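Local coordinates for ferredoxin--NADP reductase, apicoplast (Plasmodium falciparum, PDB 3JQQ), which passes electrons between ferredoxin and NADP(H) through a bound FAD in the apicoplast, perhaps serving the last step of isoprenoid precursor synthesis, at residues L26-S31 and N219-L224; V35-I40 and N113-I118; T171-I176 and K278-I283. The protein carries 1 engineered substitution. All coordinates share one frame; numbering follows the deposited sequence.

Contact 1 (L26-S31 and N219-L224); sequences LVRPNS and NEDSIL
A bend at the third torsion of Arg28 (chi3 -65°) swings its guanidinium back over the 219-224 turn, where NH2 meets two backbone carbonyls. Asp221 has CG anti to its own carbonyl carbon (chi1 -78°), which brings OD2 to the backbone N of Asn30, within the type I turn Arg28-Ser31. Arg28 NH2 lies 2.8 Å from Glu220 O and 2.9 Å from Ile223 O; both acceptors sit within 5° of the guanidinium plane and are met on a lone pair, so the two bonds fix the rotation of the group. Asp221 O lies over one guanidinium face and takes its hydrogen bond from Arg28 N instead, at 3.0 Å. Arginine suits this place because a single planar end can collect the carbonyls in and just after a short 3-10 turn. Asp221 OD2 accepts from Asn30 N at 2.8 Å with its anti lone pair, while OD1 reaches Arg28 NE through a water. Across the turn, Asn219 ND2 donates to Asn30 O at 2.9 Å from above the carbonyl plane, and Ser31 OG donates to Ser222 OG, which in turn donates to Asn219 OD1. Val27 CG1 packs on Leu224 CD2 at 3.7 Å. The contact joins a loop of the FAD-binding domain to one following the NADP-binding Tyr218, and its many polar bonds suggest an interface fixed by direction as much as by apolar burial.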
loop_
_atom_site.group_PDB
_atom_site.type_symbol
_atom_site.label_atom_id
_atom_site.label_comp_id
_atom_site.label_asym_id
_atom_site.label_seq_id
_atom_site.Cartn_x
_atom_site.Cartn_y
_atom_site.Cartn_z
ATOM N N LEU B 26 19.014 7.376 2.332
ATOM C CA LEU B 26 19.290 6.008 2.786
ATOM C C LEU B 26 19.618 5.026 1.669
ATOM O O LEU B 26 20.195 3.966 1.921
ATOM C CB LEU B 26 18.111 5.460 3.595
ATOM C CG LEU B 26 18.197 5.545 5.117
ATOM C CD1 LEU B 26 16.995 4.859 5.754
ATOM C CD2 LEU B 26 19.498 4.923 5.612
ATOM N N VAL B 27 19.236 5.362 0.445
ATOM C CA VAL B 27 19.517 4.489 -0.686
ATOM C C VAL B 27 20.697 4.994 -1.506
ATOM O O VAL B 27 21.173 6.114 -1.320
ATOM C CB VAL B 27 18.293 4.315 -1.607
ATOM C CG1 VAL B 27 17.196 3.536 -0.892
ATOM C CG2 VAL B 27 17.785 5.668 -2.080
ATOM N N ARG B 28 21.157 4.149 -2.419
ATOM C CA ARG B 28 22.285 4.477 -3.268
ATOM C C ARG B 28 21.808 4.618 -4.715
ATOM O O ARG B 28 20.718 4.160 -5.054
ATOM C CB ARG B 28 23.388 3.430 -3.083
ATOM C CG ARG B 28 23.965 3.470 -1.663
ATOM C CD ARG B 28 24.603 2.164 -1.216
ATOM N NE ARG B 28 23.636 1.075 -1.102
ATOM C CZ ARG B 28 22.699 0.990 -0.161
ATOM N NH1 ARG B 28 22.582 1.941 0.758
ATOM N NH2 ARG B 28 21.871 -0.044 -0.148
ATOM N N PRO B 29 22.616 5.274 -5.563
ATOM C CA PRO B 29 22.206 5.775 -6.881
ATOM C C PRO B 29 21.383 4.828 -7.760
ATOM O O PRO B 29 20.462 5.283 -8.441
ATOM C CB PRO B 29 23.542 6.103 -7.554
ATOM C CG PRO B 29 24.427 6.483 -6.423
ATOM C CD PRO B 29 24.028 5.588 -5.274
ATOM N N ASN B 30 21.707 3.540 -7.766
ATOM C CA ASN B 30 20.985 2.596 -8.618
ATOM C C ASN B 30 19.571 2.273 -8.122
ATOM O O ASN B 30 18.853 1.496 -8.750
ATOM C CB ASN B 30 21.791 1.309 -8.822
ATOM C CG ASN B 30 22.987 1.507 -9.739
ATOM O OD1 ASN B 30 24.000 0.815 -9.613
ATOM N ND2 ASN B 30 22.877 2.456 -10.663
ATOM N N SER B 31 19.178 2.869 -7.001
ATOM C CA SER B 31 17.834 2.669 -6.464
ATOM C C SER B 31 16.833 3.584 -7.164
ATOM O O SER B 31 17.142 4.740 -7.445
ATOM C CB SER B 31 17.810 2.926 -4.955
ATOM O OG SER B 31 16.528 2.655 -4.408
ATOM N N ASN B 219 16.737 -3.779 -5.366
ATOM C CA ASN B 219 18.099 -4.172 -5.706
ATOM C C ASN B 219 19.051 -3.853 -4.553
ATOM O O ASN B 219 18.618 -3.398 -3.496
ATOM C CB ASN B 219 18.556 -3.487 -6.999
ATOM C CG ASN B 219 18.540 -1.974 -6.896
ATOM O OD1 ASN B 219 18.416 -1.420 -5.807
ATOM N ND2 ASN B 219 18.666 -1.298 -8.032
ATOM N N GLU B 220 20.345 -4.095 -4.754
ATOM C CA GLU B 220 21.345 -3.851 -3.712
ATOM C C GLU B 220 21.337 -2.409 -3.195
ATOM O O GLU B 220 21.508 -2.168 -2.000
ATOM C CB GLU B 220 22.750 -4.206 -4.212
ATOM C CG GLU B 220 22.945 -5.666 -4.606
ATOM C CD GLU B 220 22.549 -5.950 -6.047
ATOM O OE1 GLU B 220 21.786 -5.146 -6.630
ATOM O OE2 GLU B 220 23.004 -6.980 -6.596
ATOM N N ASP B 221 21.154 -1.454 -4.100
ATOM C CA ASP B 221 21.179 -0.043 -3.728
ATOM C C ASP B 221 19.919 0.378 -2.977
ATOM O O ASP B 221 19.819 1.509 -2.505
ATOM C CB ASP B 221 21.380 0.842 -4.960
ATOM C CG ASP B 221 22.828 0.883 -5.423
ATOM O OD1 ASP B 221 23.616 -0.003 -5.022
ATOM O OD2 ASP B 221 23.175 1.803 -6.194
ATOM N N SER B 222 18.961 -0.539 -2.867
ATOM C CA SER B 222 17.699 -0.245 -2.197
ATOM C C SER B 222 17.649 -0.791 -0.773
ATOM O O SER B 222 16.680 -0.567 -0.056
ATOM C CB SER B 222 16.517 -0.775 -3.014
ATOM O OG SER B 222 16.450 -0.141 -4.282
ATOM N N ILE B 223 18.698 -1.504 -0.368
ATOM C CA ILE B 223 18.783 -2.002 0.999
ATOM C C ILE B 223 18.875 -0.833 1.971
ATOM O O ILE B 223 19.815 -0.037 1.918
ATOM C CB ILE B 223 20.000 -2.922 1.206
ATOM C CG1 ILE B 223 19.949 -4.103 0.238
ATOM C CG2 ILE B 223 20.060 -3.412 2.645
ATOM C CD1 ILE B 223 21.225 -4.908 0.204
ATOM N N LEU B 224 17.895 -0.723 2.846
ATOM C CA LEU B 224 17.894 0.319 3.855
ATOM C C LEU B 224 18.761 -0.109 5.035
ATOM O O LEU B 224 18.709 -1.260 5.466
ATOM C CB LEU B 224 16.462 0.620 4.298
ATOM C CG LEU B 224 15.546 0.962 3.117
ATOM C CD1 LEU B 224 14.119 1.223 3.572
ATOM C CD2 LEU B 224 16.095 2.153 2.343
HETATM O O HOH W 1 21.045 2.504 3.892
HETATM O O HOH W 2 24.585 -0.625 -2.673
HETATM O O HOH W 3 25.410 2.405 -7.632
#

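Contact 2 (V35-I40 and N113-I118). With FAD (flavin-adenine dinucleotide), chain I.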
loop_
_atom_site.group_PDB
_atom_site.type_symbol
_atom_site.label_atom_id
_atom_site.label_comp_id
_atom_site.label_asym_id
_atom_site.label_seq_id
_atom_site.Cartn_x
_atom_site.Cartn_y
_atom_site.Cartn_z
ATOM N N VAL B 35 14.368 7.617 -0.141
ATOM C CA VAL B 35 14.036 7.447 1.267
ATOM C C VAL B 35 15.029 8.141 2.196
ATOM O O VAL B 35 16.247 8.023 2.043
ATOM C CB VAL B 35 13.785 5.954 1.645
ATOM C CG1 VAL B 35 14.377 5.010 0.598
ATOM C CG2 VAL B 35 14.299 5.650 3.038
ATOM N N TYR B 36 14.484 8.892 3.146
ATOM C CA TYR B 36 15.294 9.705 4.034
ATOM C C TYR B 36 15.306 9.160 5.454
ATOM O O TYR B 36 14.266 8.806 6.013
ATOM C CB TYR B 36 14.832 11.171 4.001
ATOM C CG TYR B 36 15.133 11.842 2.680
ATOM C CD1 TYR B 36 14.159 11.955 1.695
ATOM C CD2 TYR B 36 16.404 12.330 2.401
ATOM C CE1 TYR B 36 14.439 12.552 0.474
ATOM C CE2 TYR B 36 16.695 12.928 1.183
ATOM C CZ TYR B 36 15.705 13.032 0.225
ATOM O OH TYR B 36 15.982 13.624 -0.985
ATOM N N HIS B 37 16.506 9.069 6.013
ATOM C CA HIS B 37 16.704 8.728 7.411
ATOM C C HIS B 37 16.730 10.022 8.211
ATOM O O HIS B 37 17.585 10.879 7.984
ATOM C CB HIS B 37 18.025 7.973 7.571
ATOM C CG HIS B 37 18.533 7.910 8.979
ATOM N ND1 HIS B 37 18.101 6.964 9.884
ATOM C CD2 HIS B 37 19.458 8.657 9.628
ATOM C CE1 HIS B 37 18.732 7.135 11.032
ATOM N NE2 HIS B 37 19.561 8.156 10.904
ATOM N N LEU B 38 15.782 10.177 9.130
ATOM C CA LEU B 38 15.711 11.380 9.951
ATOM C C LEU B 38 16.258 11.119 11.347
ATOM O O LEU B 38 15.800 10.209 12.033
ATOM C CB LEU B 38 14.265 11.877 10.069
ATOM C CG LEU B 38 13.485 12.265 8.810
ATOM C CD1 LEU B 38 12.066 12.679 9.170
ATOM C CD2 LEU B 38 14.191 13.387 8.058
ATOM N N GLU B 39 17.236 11.913 11.771
ATOM C CA GLU B 39 17.626 11.912 13.173
ATOM C C GLU B 39 16.833 13.007 13.875
ATOM O O GLU B 39 16.832 14.160 13.440
ATOM C CB GLU B 39 19.137 12.111 13.355
ATOM C CG GLU B 39 19.639 11.634 14.723
ATOM C CD GLU B 39 21.147 11.727 14.889
ATOM O OE1 GLU B 39 21.878 11.552 13.889
ATOM O OE2 GLU B 39 21.601 11.965 16.030
ATOM N N ILE B 40 16.141 12.637 14.948
ATOM C CA ILE B 40 15.220 13.549 15.617
ATOM C C ILE B 40 15.531 13.719 17.103
ATOM O O ILE B 40 15.619 12.746 17.848
ATOM C CB ILE B 40 13.764 13.091 15.443
ATOM C CG1 ILE B 40 13.338 13.219 13.976
ATOM C CG2 ILE B 40 12.838 13.906 16.343
ATOM C CD1 ILE B 40 11.935 12.735 13.698
ATOM N N ASN B 113 18.961 10.639 20.492
ATOM C CA ASN B 113 17.986 10.911 19.435
ATOM C C ASN B 113 17.302 9.650 18.921
ATOM O O ASN B 113 17.786 8.539 19.154
ATOM C CB ASN B 113 18.667 11.623 18.263
ATOM C CG ASN B 113 19.277 12.949 18.665
ATOM O OD1 ASN B 113 18.643 13.758 19.341
ATOM N ND2 ASN B 113 20.512 13.184 18.242
ATOM N N LEU B 114 16.178 9.821 18.226
ATOM C CA LEU B 114 15.480 8.689 17.614
ATOM C C LEU B 114 15.580 8.709 16.084
ATOM O O LEU B 114 15.781 9.762 15.477
ATOM C CB LEU B 114 14.016 8.623 18.074
ATOM C CG LEU B 114 13.040 9.719 17.628
ATOM C CD1 LEU B 114 12.559 9.473 16.207
ATOM C CD2 LEU B 114 11.859 9.798 18.583
ATOM N N SER B 115 15.444 7.531 15.476
ATOM C CA SER B 115 15.580 7.370 14.029
ATOM C C SER B 115 14.255 7.009 13.374
ATOM O O SER B 115 13.375 6.425 14.002
ATOM C CB SER B 115 16.590 6.268 13.699
ATOM O OG SER B 115 17.782 6.410 14.445
ATOM N N VAL B 116 14.140 7.342 12.095
ATOM C CA VAL B 116 12.984 7.003 11.288
ATOM C C VAL B 116 13.413 7.021 9.825
ATOM O O VAL B 116 14.201 7.876 9.421
ATOM C CB VAL B 116 11.836 8.007 11.511
ATOM C CG1 VAL B 116 11.164 8.356 10.191
ATOM C CG2 VAL B 116 10.830 7.455 12.521
ATOM N N ALA B 117 12.924 6.062 9.043
ATOM C CA ALA B 117 13.223 6.019 7.614
ATOM C C ALA B 117 11.941 6.156 6.809
ATOM O O ALA B 117 11.030 5.333 6.926
ATOM C CB ALA B 117 13.950 4.738 7.254
ATOM N N ILE B 118 11.880 7.197 5.987
ATOM C CA ILE B 118 10.656 7.542 5.277
ATOM C C ILE B 118 10.843 7.518 3.767
ATOM O O ILE B 118 11.635 8.278 3.212
ATOM C CB ILE B 118 10.141 8.932 5.700
ATOM C CG1 ILE B 118 9.859 8.957 7.202
ATOM C CG2 ILE B 118 8.889 9.306 4.913
ATOM C CD1 ILE B 118 9.353 10.284 7.700
HETATM P PA FAD I . -0.587 9.809 1.200
HETATM O O1A FAD I . -1.309 9.400 2.462
HETATM O O2A FAD I . -0.796 11.277 0.910
HETATM O O5B FAD I . -1.056 8.884 -0.037
HETATM C C5B FAD I . -0.814 7.494 -0.028
HETATM C C4B FAD I . -0.304 7.026 -1.389
HETATM O O4B FAD I . -1.186 7.430 -2.422
HETATM C C3B FAD I . 1.051 7.629 -1.708
HETATM O O3B FAD I . 1.813 6.668 -2.400
HETATM C C2B FAD I . 0.729 8.779 -2.640
HETATM O O2B FAD I . 1.757 8.970 -3.584
HETATM C C1B FAD I . -0.562 8.341 -3.311
HETATM N N9A FAD I . -1.469 9.473 -3.574
HETATM C C8A FAD I . -1.915 10.405 -2.674
HETATM N N7A FAD I . -2.740 11.265 -3.320
HETATM C C5A FAD I . -2.828 10.889 -4.614
HETATM C C6A FAD I . -3.525 11.412 -5.697
HETATM N N6A FAD I . -4.217 12.543 -5.568
HETATM N N1A FAD I . -3.416 10.800 -6.928
HETATM C C2A FAD I . -2.623 9.682 -7.075
HETATM N N3A FAD I . -1.933 9.172 -5.995
HETATM C C4A FAD I . -2.035 9.766 -4.784
HETATM N N1 FAD I . 6.301 4.398 5.875
HETATM C C2 FAD I . 7.647 4.675 5.795
HETATM O O2 FAD I . 8.073 5.310 4.829
HETATM N N3 FAD I . 8.506 4.244 6.787
HETATM C C4 FAD I . 8.022 3.530 7.862
HETATM O O4 FAD I . 8.787 3.144 8.743
HETATM C C4X FAD I . 6.664 3.248 7.944
HETATM N N5 FAD I . 6.175 2.535 9.018
HETATM C C5X FAD I . 4.826 2.263 9.086
HETATM C C6 FAD I . 4.334 1.543 10.171
HETATM C C7 FAD I . 2.979 1.261 10.257
HETATM C C7M FAD I . 2.452 0.483 11.430
HETATM C C8 FAD I . 2.118 1.705 9.253
HETATM C C8M FAD I . 0.645 1.408 9.324
HETATM C C9 FAD I . 2.612 2.422 8.171
HETATM C C9A FAD I . 3.965 2.705 8.079
HETATM N N10 FAD I . 4.449 3.430 7.001
HETATM C C10 FAD I . 5.803 3.688 6.941
HETATM C "C1'" FAD I . 3.517 4.073 5.992
HETATM C "C2'" FAD I . 3.377 5.585 6.217
HETATM O "O2'" FAD I . 2.693 5.806 7.426
HETATM C "C3'" FAD I . 2.596 6.355 5.141
HETATM O "O3'" FAD I . 1.449 5.638 4.743
HETATM C "C4'" FAD I . 3.429 6.728 3.915
HETATM O "O4'" FAD I . 4.437 7.632 4.308
HETATM C "C5'" FAD I . 2.559 7.410 2.865
HETATM O "O5'" FAD I . 2.034 8.580 3.448
HETATM P P FAD I . 1.837 9.934 2.600
HETATM O O1P FAD I . 1.042 10.926 3.418
HETATM O O2P FAD I . 3.161 10.523 2.169
HETATM O O3P FAD I . 0.982 9.469 1.320
#
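Tyr36 and Ile118 form an antiparallel hydrogen-bonded pair in the sheet of the FAD-binding beta-barrel, where the axes of strands 35-40 and 114-118 run at 165° to each other and approach to 4.6 Å. Ile118 N donates to Tyr36 O at 2.9 Å, and Leu38 N meets Val116 O nearly head-on; the return bond, Val116 N to Leu38 O, is weak. The buried aliphatic side chains of Leu38, Ile40, Leu114, Val116 and Ile118 lie on one face, consistent with the barrel interior, where Val116 and Ile118 also meet Tyr103. Leu38 CD1 touches Ile118 CD1 at 3.9 Å, and Ile40 lies alongside Leu114, with Ile40 CB 3.9 Å from Leu114 CD1. On the other face the ring end of His37, with CG anti to the backbone N (chi1 163°), comes toward the 113-118 strand and brings CE1 to 3.5 Å from Ser115 CB, a small neighbour that leaves room for the imidazole. The polar end of that ring is held by Tyr225, whose OH bonds to ND1. Near the strand end the extended Glu39 crosses Asn113 at about a right angle, and Asn113 ND2 donates to Glu39 OE2 at 2.8 Å, meeting it on the anti side. Alanine is well placed at 117, where the backbone does the binding: Ala117 O accepts the N3 hydrogen of the flavin at 2.8 Å, with an angle of 160° at the hydrogen.

Contact 3 (T171-I176 and K278-I283)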
loop_
_atom_site.group_PDB
_atom_site.type_symbol
_atom_site.label_atom_id
_atom_site.label_comp_id
_atom_site.label_asym_id
_atom_site.label_seq_id
_atom_site.Cartn_x
_atom_site.Cartn_y
_atom_site.Cartn_z
ATOM N N THR B 171 17.301 -15.449 23.234
ATOM C CA THR B 171 16.283 -15.990 22.342
ATOM C C THR B 171 16.640 -15.785 20.877
ATOM O O THR B 171 17.232 -14.770 20.509
ATOM C CB THR B 171 14.898 -15.374 22.630
ATOM O OG1 THR B 171 14.948 -13.958 22.422
ATOM C CG2 THR B 171 14.485 -15.650 24.064
ATOM N N ASN B 172 16.290 -16.755 20.042
ATOM C CA ASN B 172 16.559 -16.695 18.616
ATOM C C ASN B 172 15.422 -16.014 17.867
ATOM O O ASN B 172 14.290 -15.993 18.346
ATOM C CB ASN B 172 16.797 -18.097 18.063
ATOM C CG ASN B 172 17.807 -18.880 18.880
ATOM O OD1 ASN B 172 18.936 -18.443 19.072
ATOM N ND2 ASN B 172 17.400 -20.047 19.367
ATOM N N PHE B 173 15.715 -15.464 16.697
ATOM C CA PHE B 173 14.711 -14.733 15.921
ATOM C C PHE B 173 14.742 -15.059 14.432
ATOM O O PHE B 173 15.781 -15.423 13.879
ATOM C CB PHE B 173 14.905 -13.222 16.074
ATOM C CG PHE B 173 14.790 -12.721 17.488
ATOM C CD1 PHE B 173 15.923 -12.453 18.237
ATOM C CD2 PHE B 173 13.548 -12.495 18.058
ATOM C CE1 PHE B 173 15.822 -11.979 19.532
ATOM C CE2 PHE B 173 13.444 -12.017 19.353
ATOM C CZ PHE B 173 14.578 -11.764 20.093
ATOM N N ILE B 174 13.582 -14.919 13.799
ATOM C CA ILE B 174 13.487 -14.823 12.350
ATOM C C ILE B 174 12.780 -13.510 12.030
ATOM O O ILE B 174 11.613 -13.330 12.370
ATOM C CB ILE B 174 12.685 -15.982 11.743
ATOM C CG1 ILE B 174 13.421 -17.309 11.944
ATOM C CG2 ILE B 174 12.417 -15.738 10.263
ATOM C CD1 ILE B 174 12.590 -18.527 11.586
ATOM N N PHE B 175 13.496 -12.582 11.400
ATOM C CA PHE B 175 12.899 -11.317 10.986
ATOM C C PHE B 175 12.634 -11.339 9.485
ATOM O O PHE B 175 13.523 -11.650 8.696
ATOM C CB PHE B 175 13.810 -10.130 11.317
ATOM C CG PHE B 175 14.155 -10.002 12.777
ATOM C CD1 PHE B 175 15.428 -9.611 13.163
ATOM C CD2 PHE B 175 13.216 -10.262 13.759
ATOM C CE1 PHE B 175 15.758 -9.483 14.499
ATOM C CE2 PHE B 175 13.541 -10.137 15.100
ATOM C CZ PHE B 175 14.813 -9.746 15.470
ATOM N N ILE B 176 11.409 -11.004 9.093
ATOM C CA ILE B 176 11.053 -10.944 7.678
ATOM C C ILE B 176 10.609 -9.527 7.316
ATOM O O ILE B 176 9.739 -8.959 7.971
ATOM C CB ILE B 176 9.955 -11.973 7.335
ATOM C CG1 ILE B 176 10.477 -13.394 7.569
ATOM C CG2 ILE B 176 9.491 -11.804 5.899
ATOM C CD1 ILE B 176 9.400 -14.460 7.543
ATOM N N LYS B 278 13.259 -22.613 18.585
ATOM C CA LYS B 278 12.252 -21.837 19.310
ATOM C C LYS B 278 12.261 -20.358 18.922
ATOM O O LYS B 278 12.094 -19.480 19.770
ATOM C CB LYS B 278 12.446 -21.994 20.821
ATOM C CG LYS B 278 12.175 -23.404 21.325
ATOM C CD LYS B 278 12.692 -23.605 22.740
ATOM C CE LYS B 278 12.577 -25.064 23.159
ATOM N NZ LYS B 278 13.101 -25.297 24.533
ATOM N N CYS B 279 12.445 -20.098 17.631
ATOM C CA CYS B 279 12.551 -18.735 17.109
ATOM C C CYS B 279 11.274 -17.920 17.262
ATOM O O CYS B 279 10.173 -18.418 17.022
ATOM C CB CYS B 279 12.944 -18.755 15.630
ATOM S SG CYS B 279 14.690 -19.065 15.305
ATOM N N GLU B 280 11.432 -16.661 17.660
ATOM C CA GLU B 280 10.357 -15.687 17.545
ATOM C C GLU B 280 10.315 -15.221 16.097
ATOM O O GLU B 280 11.329 -14.791 15.546
ATOM C CB GLU B 280 10.592 -14.498 18.477
ATOM C CG GLU B 280 10.341 -14.795 19.951
ATOM C CD GLU B 280 8.866 -14.965 20.268
ATOM O OE1 GLU B 280 8.034 -14.249 19.659
ATOM O OE2 GLU B 280 8.538 -15.811 21.125
ATOM N N LEU B 281 9.143 -15.318 15.479
ATOM C CA LEU B 281 8.992 -14.985 14.070
ATOM C C LEU B 281 8.332 -13.622 13.896
ATOM O O LEU B 281 7.268 -13.361 14.455
ATOM C CB LEU B 281 8.175 -16.065 13.357
ATOM C CG LEU B 281 7.873 -15.872 11.871
ATOM C CD1 LEU B 281 9.159 -15.750 11.070
ATOM C CD2 LEU B 281 7.024 -17.023 11.351
ATOM N N TYR B 282 8.972 -12.754 13.120
ATOM C CA TYR B 282 8.449 -11.416 12.874
ATOM C C TYR B 282 8.246 -11.176 11.387
ATOM O O TYR B 282 9.071 -11.573 10.566
ATOM C CB TYR B 282 9.400 -10.358 13.433
ATOM C CG TYR B 282 9.398 -10.264 14.938
ATOM C CD1 TYR B 282 10.029 -11.226 15.712
ATOM C CD2 TYR B 282 8.771 -9.208 15.585
ATOM C CE1 TYR B 282 10.030 -11.144 17.088
ATOM C CE2 TYR B 282 8.765 -9.118 16.962
ATOM C CZ TYR B 282 9.397 -10.088 17.708
ATOM O OH TYR B 282 9.400 -10.005 19.079
ATOM N N ILE B 283 7.148 -10.515 11.046
ATOM C CA ILE B 283 6.867 -10.163 9.664
ATOM C C ILE B 283 6.438 -8.703 9.575
ATOM O O ILE B 283 5.409 -8.318 10.132
ATOM C CB ILE B 283 5.774 -11.063 9.067
ATOM C CG1 ILE B 283 6.259 -12.515 9.008
ATOM C CG2 ILE B 283 5.375 -10.566 7.684
ATOM C CD1 ILE B 283 5.151 -13.526 8.769
#
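Phe175 and Tyr282 stand side by side on one face of a parallel pair of strands, and their rings meet in an offset edge-to-face pair. As paired residues they share that face, and similar first torsions keep the rings alongside each other. They differ in the turn about CB-CG, with chi2 142° in Phe175 and 75° in Tyr282, which sets the planes 75° apart and brings Phe175 CE2 to 3.7 Å from Tyr282 CD1, the edge of the phenylalanine toward the face of the tyrosine. Phe173 joins the same layer, its CD2 touching Tyr282 CE1 at 3.9 Å and Glu280 CB at 3.6 Å. The flat rings of Phe175 and Tyr282 fill the layer between this face and helix 183-192, meeting Tyr185 and Phe188. The hydroxyl of Tyr282 is satisfied by Asn161 O, and the bent Glu280 carries its carboxylate away from the 171-176 strand, where OE1 bonds to His312.

The opposite face is aliphatic. Leu281 leans its CD1 toward the neighbouring strand, reaching Ile174 CG2 at 3.4 Å, a tight contact, and Ile176 CD1 at 3.8 Å. Ile176 and Ile283 run alongside each other, and beta-branched isoleucine fits an extended backbone well. At the start of the pair the thiol of Cys279 packs SG against Asn172 CB. Helices 267-276 and 289-298 cover this layer, through Phe270 and Val293 among others.

The axes of strands 173-176 and 280-283 run nearly parallel, and their bonds alternate in direction: Ile174 N donates to Glu280 O at 2.9 Å, and Tyr282 N to Ile174 O at 2.8 Å, nearly straight on to the carbonyl. Adjacent parallel strands with helices against both faces are typical of the Rossmann-like NADP-binding domain of ferredoxin-NADP reductases.

Overall arrangement
The three contacts divide between the two domains of the reductase and the seam joining them. Contact 2 lies in the FAD-binding sheet, contact 3 in the central parallel sheet of the NADP-binding domain, and contact 1 ties the two domains together. Leu26 and Val27 of contact 1 touch both strands of contact 2: Leu26 CD1 packs on Ala117 CB at 3.4 Å, Val27 CG1 on Val35 CG1 at 3.5 Å, and Leu26 N probably hydrogen-bonds to Val35 O at 2.9 Å. Contact 3 stands apart, its centre about 25 Å from the centres of both others. Ser222 of contact 1 and Ile176 of contact 3 have side chains about 7 and 8 Å, respectively, from bound adenosine-2'-5'-diphosphate.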